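Local coordinates for protein transcriptional regulators (LACI-FAMILY TRANSCRIPTIONAL REGULATORY PROTEIN) (Corynebacterium glutamicum, PDB 3GYB) that probably acts as a DNA-binding transcription factor of the LacI family, recognising cis-regulatory DNA, and binds a magnesium ion in its periplasmic-binding-protein-like region, at residues T94-I108 with E254-R266. Sequence-based numbering, arbitrary orientation.
Sequences THDSVANDDFRGAEI and EIMHTLQPSLIER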
ATOM      1  N   THR A  94      18.261  -1.281 -23.127  1.00 28.64           N
ATOM      2  CA  THR A  94      17.629  -0.441 -22.115  1.00 26.63           C
ATOM      3  C   THR A  94      17.145   0.884 -22.691  1.00 24.60           C
ATOM      4  O   THR A  94      16.823   1.804 -21.941  1.00 22.16           O
ATOM      5  CB  THR A  94      18.599  -0.110 -20.968  1.00 28.01           C
ATOM      6  OG1 THR A  94      19.693   0.663 -21.477  1.00 30.38           O
ATOM      7  CG2 THR A  94      19.134  -1.384 -20.334  1.00 30.28           C
ATOM      8  N   HIS A  95      17.078   0.978 -24.018  1.00 22.67           N
ATOM      9  CA  HIS A  95      16.665   2.225 -24.660  1.00 22.58           C
ATOM     10  C   HIS A  95      15.305   2.749 -24.220  1.00 21.82           C
ATOM     11  O   HIS A  95      15.102   3.962 -24.129  1.00 22.16           O
ATOM     12  CB  HIS A  95      16.672   2.083 -26.187  1.00 21.35           C
ATOM     13  CG  HIS A  95      15.569   1.229 -26.727  1.00 20.03           C
ATOM     14  ND1 HIS A  95      15.662  -0.143 -26.814  1.00 22.16           N
ATOM     15  CD2 HIS A  95      14.343   1.555 -27.203  1.00 19.53           C
ATOM     16  CE1 HIS A  95      14.541  -0.626 -27.322  1.00 21.14           C
ATOM     17  NE2 HIS A  95      13.725   0.383 -27.565  1.00 21.65           N
ATOM     18  N   ASP A  96      14.373   1.846 -23.946  1.00 20.81           N
ATOM     19  CA  ASP A  96      13.040   2.273 -23.550  1.00 19.83           C
ATOM     20  C   ASP A  96      12.680   1.869 -22.131  1.00 19.95           C
ATOM     21  O   ASP A  96      11.503   1.708 -21.797  1.00 18.33           O
ATOM     22  CB  ASP A  96      12.003   1.734 -24.532  1.00 22.00           C
ATOM     23  CG  ASP A  96      11.964   0.222 -24.577  1.00 23.25           C
ATOM     24  OD1 ASP A  96      12.873  -0.427 -24.014  1.00 25.21           O
ATOM     25  OD2 ASP A  96      11.020  -0.316 -25.188  1.00 25.82           O
ATOM     26  N   SER A  97      13.697   1.706 -21.296  1.00 19.74           N
ATOM     27  CA  SER A  97      13.454   1.338 -19.914  1.00 19.09           C
ATOM     28  C   SER A  97      14.337   2.126 -18.953  1.00 19.73           C
ATOM     29  O   SER A  97      15.454   2.534 -19.289  1.00 17.48           O
ATOM     30  CB  SER A  97      13.670  -0.167 -19.722  1.00 19.75           C
ATOM     31  OG  SER A  97      15.041  -0.508 -19.804  1.00 21.88           O
ATOM     32  N   VAL A  98      13.797   2.370 -17.764  1.00 16.51           N
ATOM     33  CA  VAL A  98      14.499   3.078 -16.705  1.00 15.53           C
ATOM     34  C   VAL A  98      14.273   2.206 -15.477  1.00 15.07           C
ATOM     35  O   VAL A  98      13.133   1.893 -15.143  1.00 14.75           O
ATOM     36  CB  VAL A  98      13.892   4.473 -16.433  1.00 16.20           C
ATOM     37  CG1 VAL A  98      14.633   5.135 -15.277  1.00 16.38           C
ATOM     38  CG2 VAL A  98      13.975   5.344 -17.687  1.00 16.36           C
ATOM     39  N   ALA A  99      15.353   1.795 -14.826  1.00 14.58           N
ATOM     40  CA  ALA A  99      15.249   0.953 -13.643  1.00 15.21           C
ATOM     41  C   ALA A  99      16.524   1.042 -12.830  1.00 15.27           C
ATOM     42  O   ALA A  99      17.551   1.517 -13.313  1.00 14.07           O
ATOM     43  CB  ALA A  99      15.004  -0.499 -14.049  1.00 13.44           C
ATOM     44  N   ASN A 100      16.462   0.595 -11.583  1.00 15.38           N
ATOM     45  CA  ASN A 100      17.651   0.613 -10.756  1.00 15.21           C
ATOM     46  C   ASN A 100      18.444  -0.632 -11.128  1.00 14.92           C
ATOM     47  O   ASN A 100      17.946  -1.503 -11.841  1.00 16.90           O
ATOM     48  CB  ASN A 100      17.274   0.598  -9.266  1.00 15.89           C
ATOM     49  CG  ASN A 100      16.998  -0.799  -8.735  1.00 18.14           C
ATOM     50  OD1 ASN A 100      16.342  -1.615  -9.386  1.00 20.89           O
ATOM     51  ND2 ASN A 100      17.481  -1.071  -7.532  1.00 15.44           N
ATOM     52  N   ASP A 101      19.687  -0.701 -10.668  1.00 15.78           N
ATOM     53  CA  ASP A 101      20.526  -1.854 -10.947  1.00 16.35           C
ATOM     54  C   ASP A 101      20.227  -2.911  -9.883  1.00 14.59           C
ATOM     55  O   ASP A 101      20.735  -2.823  -8.766  1.00 15.34           O
ATOM     56  CB  ASP A 101      21.997  -1.451 -10.870  1.00 16.88           C
ATOM     57  CG  ASP A 101      22.925  -2.552 -11.321  1.00 19.65           C
ATOM     58  OD1 ASP A 101      22.564  -3.740 -11.181  1.00 20.88           O
ATOM     59  OD2 ASP A 101      24.026  -2.220 -11.804  1.00 21.51           O
ATOM     60  N   ASP A 102      19.404  -3.896 -10.233  1.00 14.97           N
ATOM     61  CA  ASP A 102      19.028  -4.961  -9.301  1.00 15.92           C
ATOM     62  C   ASP A 102      20.199  -5.824  -8.867  1.00 15.86           C
ATOM     63  O   ASP A 102      20.238  -6.307  -7.736  1.00 15.55           O
ATOM     64  CB  ASP A 102      17.953  -5.858  -9.913  1.00 15.40           C
ATOM     65  CG  ASP A 102      16.606  -5.183  -9.976  1.00 17.98           C
ATOM     66  OD1 ASP A 102      16.139  -4.705  -8.919  1.00 16.04           O
ATOM     67  OD2 ASP A 102      16.018  -5.134 -11.077  1.00 17.63           O
ATOM     68  N   PHE A 103      21.149  -6.040  -9.770  1.00 15.35           N
ATOM     69  CA  PHE A 103      22.308  -6.847  -9.420  1.00 16.22           C
ATOM     70  C   PHE A 103      23.090  -6.151  -8.314  1.00 14.98           C
ATOM     71  O   PHE A 103      23.482  -6.777  -7.328  1.00 15.65           O
ATOM     72  CB  PHE A 103      23.189  -7.061 -10.651  1.00 17.13           C
ATOM     73  CG  PHE A 103      22.532  -7.882 -11.723  1.00 22.22           C
ATOM     74  CD1 PHE A 103      22.194  -9.210 -11.487  1.00 22.76           C
ATOM     75  CD2 PHE A 103      22.238  -7.325 -12.963  1.00 23.30           C
ATOM     76  CE1 PHE A 103      21.571  -9.973 -12.469  1.00 23.45           C
ATOM     77  CE2 PHE A 103      21.615  -8.082 -13.954  1.00 25.26           C
ATOM     78  CZ  PHE A 103      21.281  -9.407 -13.706  1.00 25.98           C
ATOM     79  N   ARG A 104      23.297  -4.849  -8.472  1.00 14.72           N
ATOM     80  CA  ARG A 104      24.024  -4.063  -7.483  1.00 15.42           C
ATOM     81  C   ARG A 104      23.253  -3.994  -6.164  1.00 14.72           C
ATOM     82  O   ARG A 104      23.830  -4.159  -5.088  1.00 14.52           O
ATOM     83  CB  ARG A 104      24.272  -2.651  -8.020  1.00 16.78           C
ATOM     84  CG  ARG A 104      24.914  -1.688  -7.028  1.00 20.98           C
ATOM     85  CD  ARG A 104      26.235  -2.215  -6.488  1.00 24.70           C
ATOM     86  NE  ARG A 104      26.853  -1.259  -5.575  1.00 27.81           N
ATOM     87  CZ  ARG A 104      27.773  -1.574  -4.670  1.00 29.87           C
ATOM     88  NH1 ARG A 104      28.190  -2.827  -4.551  1.00 31.66           N
ATOM     89  NH2 ARG A 104      28.271  -0.633  -3.876  1.00 31.23           N
ATOM     90  N   GLY A 105      21.949  -3.748  -6.256  1.00 13.97           N
ATOM     91  CA  GLY A 105      21.127  -3.660  -5.061  1.00 13.76           C
ATOM     92  C   GLY A 105      21.169  -4.922  -4.223  1.00 13.60           C
ATOM     93  O   GLY A 105      21.328  -4.864  -2.999  1.00 13.30           O
ATOM     94  N   ALA A 106      21.030  -6.067  -4.881  1.00 13.32           N
ATOM     95  CA  ALA A 106      21.056  -7.350  -4.192  1.00 13.49           C
ATOM     96  C   ALA A 106      22.454  -7.622  -3.636  1.00 14.47           C
ATOM     97  O   ALA A 106      22.610  -8.275  -2.608  1.00 14.12           O
ATOM     98  CB  ALA A 106      20.639  -8.462  -5.143  1.00 12.93           C
ATOM     99  N   GLU A 107      23.470  -7.113  -4.321  1.00 15.17           N
ATOM    100  CA  GLU A 107      24.844  -7.296  -3.869  1.00 16.11           C
ATOM    101  C   GLU A 107      25.037  -6.516  -2.569  1.00 15.77           C
ATOM    102  O   GLU A 107      25.637  -7.012  -1.612  1.00 16.27           O
ATOM    103  CB  GLU A 107      25.817  -6.787  -4.934  1.00 17.63           C
ATOM    104  CG  GLU A 107      27.277  -6.827  -4.513  1.00 23.21           C
ATOM    105  CD  GLU A 107      28.203  -6.320  -5.601  1.00 28.08           C
ATOM    106  OE1 GLU A 107      28.022  -5.170  -6.057  1.00 29.31           O
ATOM    107  OE2 GLU A 107      29.115  -7.074  -6.000  1.00 30.77           O
ATOM    108  N   ILE A 108      24.517  -5.294  -2.543  1.00 15.24           N
ATOM    109  CA  ILE A 108      24.624  -4.443  -1.368  1.00 15.14           C
ATOM    110  C   ILE A 108      23.939  -5.099  -0.175  1.00 13.58           C
ATOM    111  O   ILE A 108      24.492  -5.144   0.920  1.00 13.14           O
ATOM    112  CB  ILE A 108      23.969  -3.069  -1.611  1.00 14.38           C
ATOM    113  CG1 ILE A 108      24.752  -2.305  -2.684  1.00 14.80           C
ATOM    114  CG2 ILE A 108      23.906  -2.280  -0.310  1.00 14.70           C
ATOM    115  CD1 ILE A 108      24.158  -0.952  -3.037  1.00 17.79           C
ATOM    116  N   GLU A 254      19.379  15.025 -20.447  1.00 34.31           N
ATOM    117  CA  GLU A 254      20.253  13.965 -19.970  1.00 35.71           C
ATOM    118  C   GLU A 254      19.369  12.992 -19.196  1.00 34.13           C
ATOM    119  O   GLU A 254      18.787  13.351 -18.173  1.00 35.27           O
ATOM    120  CB  GLU A 254      21.332  14.542 -19.051  1.00 38.10           C
ATOM    121  CG  GLU A 254      22.407  13.549 -18.644  1.00 42.16           C
ATOM    122  CD  GLU A 254      23.460  14.168 -17.743  1.00 44.83           C
ATOM    123  OE1 GLU A 254      23.100  14.624 -16.636  1.00 46.56           O
ATOM    124  OE2 GLU A 254      24.644  14.199 -18.141  1.00 46.08           O
ATOM    125  N   ILE A 255      19.256  11.768 -19.700  1.00 31.84           N
ATOM    126  CA  ILE A 255      18.426  10.758 -19.061  1.00 30.38           C
ATOM    127  C   ILE A 255      19.249   9.600 -18.509  1.00 29.11           C
ATOM    128  O   ILE A 255      20.139   9.085 -19.183  1.00 28.90           O
ATOM    129  CB  ILE A 255      17.399  10.167 -20.051  1.00 30.76           C
ATOM    130  CG1 ILE A 255      16.642  11.289 -20.766  1.00 33.30           C
ATOM    131  CG2 ILE A 255      16.426   9.255 -19.320  1.00 30.70           C
ATOM    132  CD1 ILE A 255      15.935  12.235 -19.833  1.00 35.89           C
HETATM  133  N   MSE A 256      18.942   9.198 -17.277  1.00 26.72           N
HETATM  134  CA  MSE A 256      19.616   8.068 -16.639  1.00 26.31           C
HETATM  135  C   MSE A 256      18.707   6.851 -16.813  1.00 23.84           C
HETATM  136  O   MSE A 256      17.601   6.816 -16.277  1.00 23.15           O
HETATM  137  CB  MSE A 256      19.825   8.318 -15.151  1.00 30.57           C
HETATM  138  CG  MSE A 256      20.717   9.506 -14.813  1.00 34.06           C
HETATM  139 SE   MSE A 256      22.480   9.289 -15.494  1.00 51.22          SE
HETATM  140  CE  MSE A 256      23.024   7.826 -14.383  1.00 36.14           C
ATOM    141  N   HIS A 257      19.186   5.852 -17.550  1.00 22.07           N
ATOM    142  CA  HIS A 257      18.416   4.634 -17.786  1.00 21.19           C
ATOM    143  C   HIS A 257      18.595   3.624 -16.654  1.00 19.76           C
ATOM    144  O   HIS A 257      17.728   2.794 -16.415  1.00 19.18           O
ATOM    145  CB  HIS A 257      18.838   4.008 -19.112  1.00 20.83           C
ATOM    146  CG  HIS A 257      18.353   4.762 -20.309  1.00 20.68           C
ATOM    147  ND1 HIS A 257      17.174   4.450 -20.950  1.00 21.58           N
ATOM    148  CD2 HIS A 257      18.857   5.843 -20.952  1.00 22.86           C
ATOM    149  CE1 HIS A 257      16.968   5.309 -21.933  1.00 22.14           C
ATOM    150  NE2 HIS A 257      17.973   6.166 -21.955  1.00 20.26           N
ATOM    151  N   THR A 258      19.734   3.688 -15.977  1.00 20.46           N
ATOM    152  CA  THR A 258      20.008   2.774 -14.874  1.00 20.98           C
ATOM    153  C   THR A 258      20.394   3.590 -13.650  1.00 21.43           C
ATOM    154  O   THR A 258      21.419   4.271 -13.647  1.00 21.80           O
ATOM    155  CB  THR A 258      21.153   1.795 -15.221  1.00 21.37           C
ATOM    156  OG1 THR A 258      20.792   1.034 -16.380  1.00 20.69           O
ATOM    157  CG2 THR A 258      21.410   0.837 -14.064  1.00 21.25           C
ATOM    158  N   LEU A 259      19.560   3.538 -12.614  1.00 19.45           N
ATOM    159  CA  LEU A 259      19.835   4.285 -11.399  1.00 19.07           C
ATOM    160  C   LEU A 259      20.473   3.406 -10.337  1.00 17.51           C
ATOM    161  O   LEU A 259      20.219   2.207 -10.275  1.00 17.14           O
ATOM    162  CB  LEU A 259      18.550   4.924 -10.865  1.00 22.51           C
ATOM    163  CG  LEU A 259      18.088   6.103 -11.728  1.00 25.17           C
ATOM    164  CD1 LEU A 259      16.964   5.659 -12.649  1.00 25.00           C
ATOM    165  CD2 LEU A 259      17.642   7.247 -10.838  1.00 26.39           C
ATOM    166  N   GLN A 260      21.311   4.010  -9.504  1.00 17.44           N
ATOM    167  CA  GLN A 260      21.991   3.265  -8.458  1.00 17.26           C
ATOM    168  C   GLN A 260      21.165   3.092  -7.191  1.00 17.01           C
ATOM    169  O   GLN A 260      20.570   4.044  -6.683  1.00 16.95           O
ATOM    170  CB  GLN A 260      23.316   3.942  -8.102  1.00 19.91           C
ATOM    171  CG  GLN A 260      24.319   3.958  -9.240  1.00 22.38           C
ATOM    172  CD  GLN A 260      24.599   2.569  -9.768  1.00 23.81           C
ATOM    173  OE1 GLN A 260      24.475   2.312 -10.968  1.00 26.57           O
ATOM    174  NE2 GLN A 260      24.982   1.661  -8.876  1.00 22.62           N
ATOM    175  N   PRO A 261      21.107   1.860  -6.672  1.00 16.03           N
ATOM    176  CA  PRO A 261      20.349   1.599  -5.446  1.00 15.62           C
ATOM    177  C   PRO A 261      21.270   1.901  -4.267  1.00 16.22           C
ATOM    178  O   PRO A 261      22.474   2.107  -4.447  1.00 16.97           O
ATOM    179  CB  PRO A 261      20.018   0.120  -5.565  1.00 14.52           C
ATOM    180  CG  PRO A 261      21.259  -0.428  -6.207  1.00 15.19           C
ATOM    181  CD  PRO A 261      21.544   0.597  -7.297  1.00 15.70           C
ATOM    182  N   SER A 262      20.716   1.934  -3.060  1.00 16.17           N
ATOM    183  CA  SER A 262      21.522   2.215  -1.882  1.00 15.95           C
ATOM    184  C   SER A 262      20.894   1.613  -0.636  1.00 14.83           C
ATOM    185  O   SER A 262      19.688   1.389  -0.583  1.00 15.29           O
ATOM    186  CB  SER A 262      21.693   3.726  -1.703  1.00 16.74           C
ATOM    187  OG  SER A 262      20.436   4.383  -1.665  1.00 18.26           O
ATOM    188  N   LEU A 263      21.730   1.342   0.358  1.00 13.48           N
ATOM    189  CA  LEU A 263      21.273   0.760   1.610  1.00 13.89           C
ATOM    190  C   LEU A 263      20.703   1.805   2.559  1.00 14.68           C
ATOM    191  O   LEU A 263      21.281   2.879   2.736  1.00 14.90           O
ATOM    192  CB  LEU A 263      22.439   0.044   2.299  1.00 14.12           C
ATOM    193  CG  LEU A 263      22.218  -0.410   3.746  1.00 13.63           C
ATOM    194  CD1 LEU A 263      21.209  -1.549   3.782  1.00 14.05           C
ATOM    195  CD2 LEU A 263      23.542  -0.859   4.340  1.00 13.88           C
ATOM    196  N   ILE A 264      19.560   1.488   3.162  1.00 14.42           N
ATOM    197  CA  ILE A 264      18.945   2.372   4.141  1.00 14.25           C
ATOM    198  C   ILE A 264      18.851   1.521   5.392  1.00 14.15           C
ATOM    199  O   ILE A 264      18.071   0.569   5.452  1.00 14.09           O
ATOM    200  CB  ILE A 264      17.528   2.822   3.735  1.00 15.03           C
ATOM    201  CG1 ILE A 264      17.590   3.671   2.461  1.00 16.84           C
ATOM    202  CG2 ILE A 264      16.907   3.637   4.863  1.00 14.88           C
ATOM    203  CD1 ILE A 264      16.233   4.169   1.994  1.00 19.14           C
ATOM    204  N   GLU A 265      19.671   1.848   6.380  1.00 13.17           N
ATOM    205  CA  GLU A 265      19.685   1.094   7.617  1.00 14.39           C
ATOM    206  C   GLU A 265      18.642   1.585   8.603  1.00 14.95           C
ATOM    207  O   GLU A 265      18.594   2.773   8.947  1.00 15.86           O
ATOM    208  CB  GLU A 265      21.067   1.159   8.268  1.00 16.44           C
ATOM    209  CG  GLU A 265      22.159   0.470   7.474  1.00 17.24           C
ATOM    210  CD  GLU A 265      23.470   0.416   8.229  1.00 20.33           C
ATOM    211  OE1 GLU A 265      23.528  -0.258   9.282  1.00 21.02           O
ATOM    212  OE2 GLU A 265      24.444   1.052   7.773  1.00 24.20           O
ATOM    213  N   ARG A 266      17.794   0.663   9.039  1.00 13.69           N
ATOM    214  CA  ARG A 266      16.779   0.987  10.019  1.00 13.86           C
ATOM    215  C   ARG A 266      16.939   0.038  11.200  1.00 14.26           C
ATOM    216  O   ARG A 266      18.056  -0.136  11.689  1.00 15.95           O
ATOM    217  CB  ARG A 266      15.375   0.928   9.409  1.00 12.86           C
ATOM    218  CG  ARG A 266      15.151   2.043   8.379  1.00 13.52           C
ATOM    219  CD  ARG A 266      13.680   2.386   8.172  1.00 13.43           C
ATOM    220  NE  ARG A 266      13.537   3.489   7.221  1.00 13.46           N
ATOM    221  CZ  ARG A 266      13.411   3.340   5.903  1.00 13.20           C
ATOM    222  NH1 ARG A 266      13.391   2.126   5.361  1.00 12.68           N
ATOM    223  NH2 ARG A 266      13.337   4.410   5.121  1.00 12.19           N
TER
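Pro261 packs its ring against the first turn of helix 102-115, with CG 3.4 Å from Gly105 N and equally near Gly105 CA; the glycine has no side chain to hold the ring off. Beside it, Ile108 lays CG2 3.8 Å from Leu263 CB and CD1 3.8 Å from Pro261 O. On the N-terminal side of this wedge, strand 97-100 pairs in parallel with 258-259. Ala99 N donates to His257 O, Ala99 O accepts from Leu259 N at 2.9 Å, and Asp101 N reaches Leu259 O at 3.0 Å, almost in line with that carbonyl but bent at the hydrogen (137°). Val98 CG1, anti to its own backbone nitrogen (chi1 178°), meets Leu259 CD1 at 3.6 Å. In the LacI/periplasmic-binding-protein fold these neighbouring strands run where the chain crosses between the two subdomains; 258-264 lies between strand 97-100, to which it runs parallel, and strand 226-228, to which it runs antiparallel. At the other end, His257 packs closely on the turn 94-97: ND1 donates to Ser97 O at 3.1 Å, close to the ring plane, and more weakly to Thr94 O. Arg88 donates to His257 O, Ser97 OG and Thr258 OG1, and so bridges the two segments. Asp101 caps the helix that follows, its OD1 taking Arg104 N from above the carboxylate plane.

Packing is looser toward solvent. The exposed Gln260 places NE2 3.8 Å from the aliphatic CG of Arg104, the two side chains crossing at about a right angle; the guanidinium turns instead to a salt bridge with Glu107.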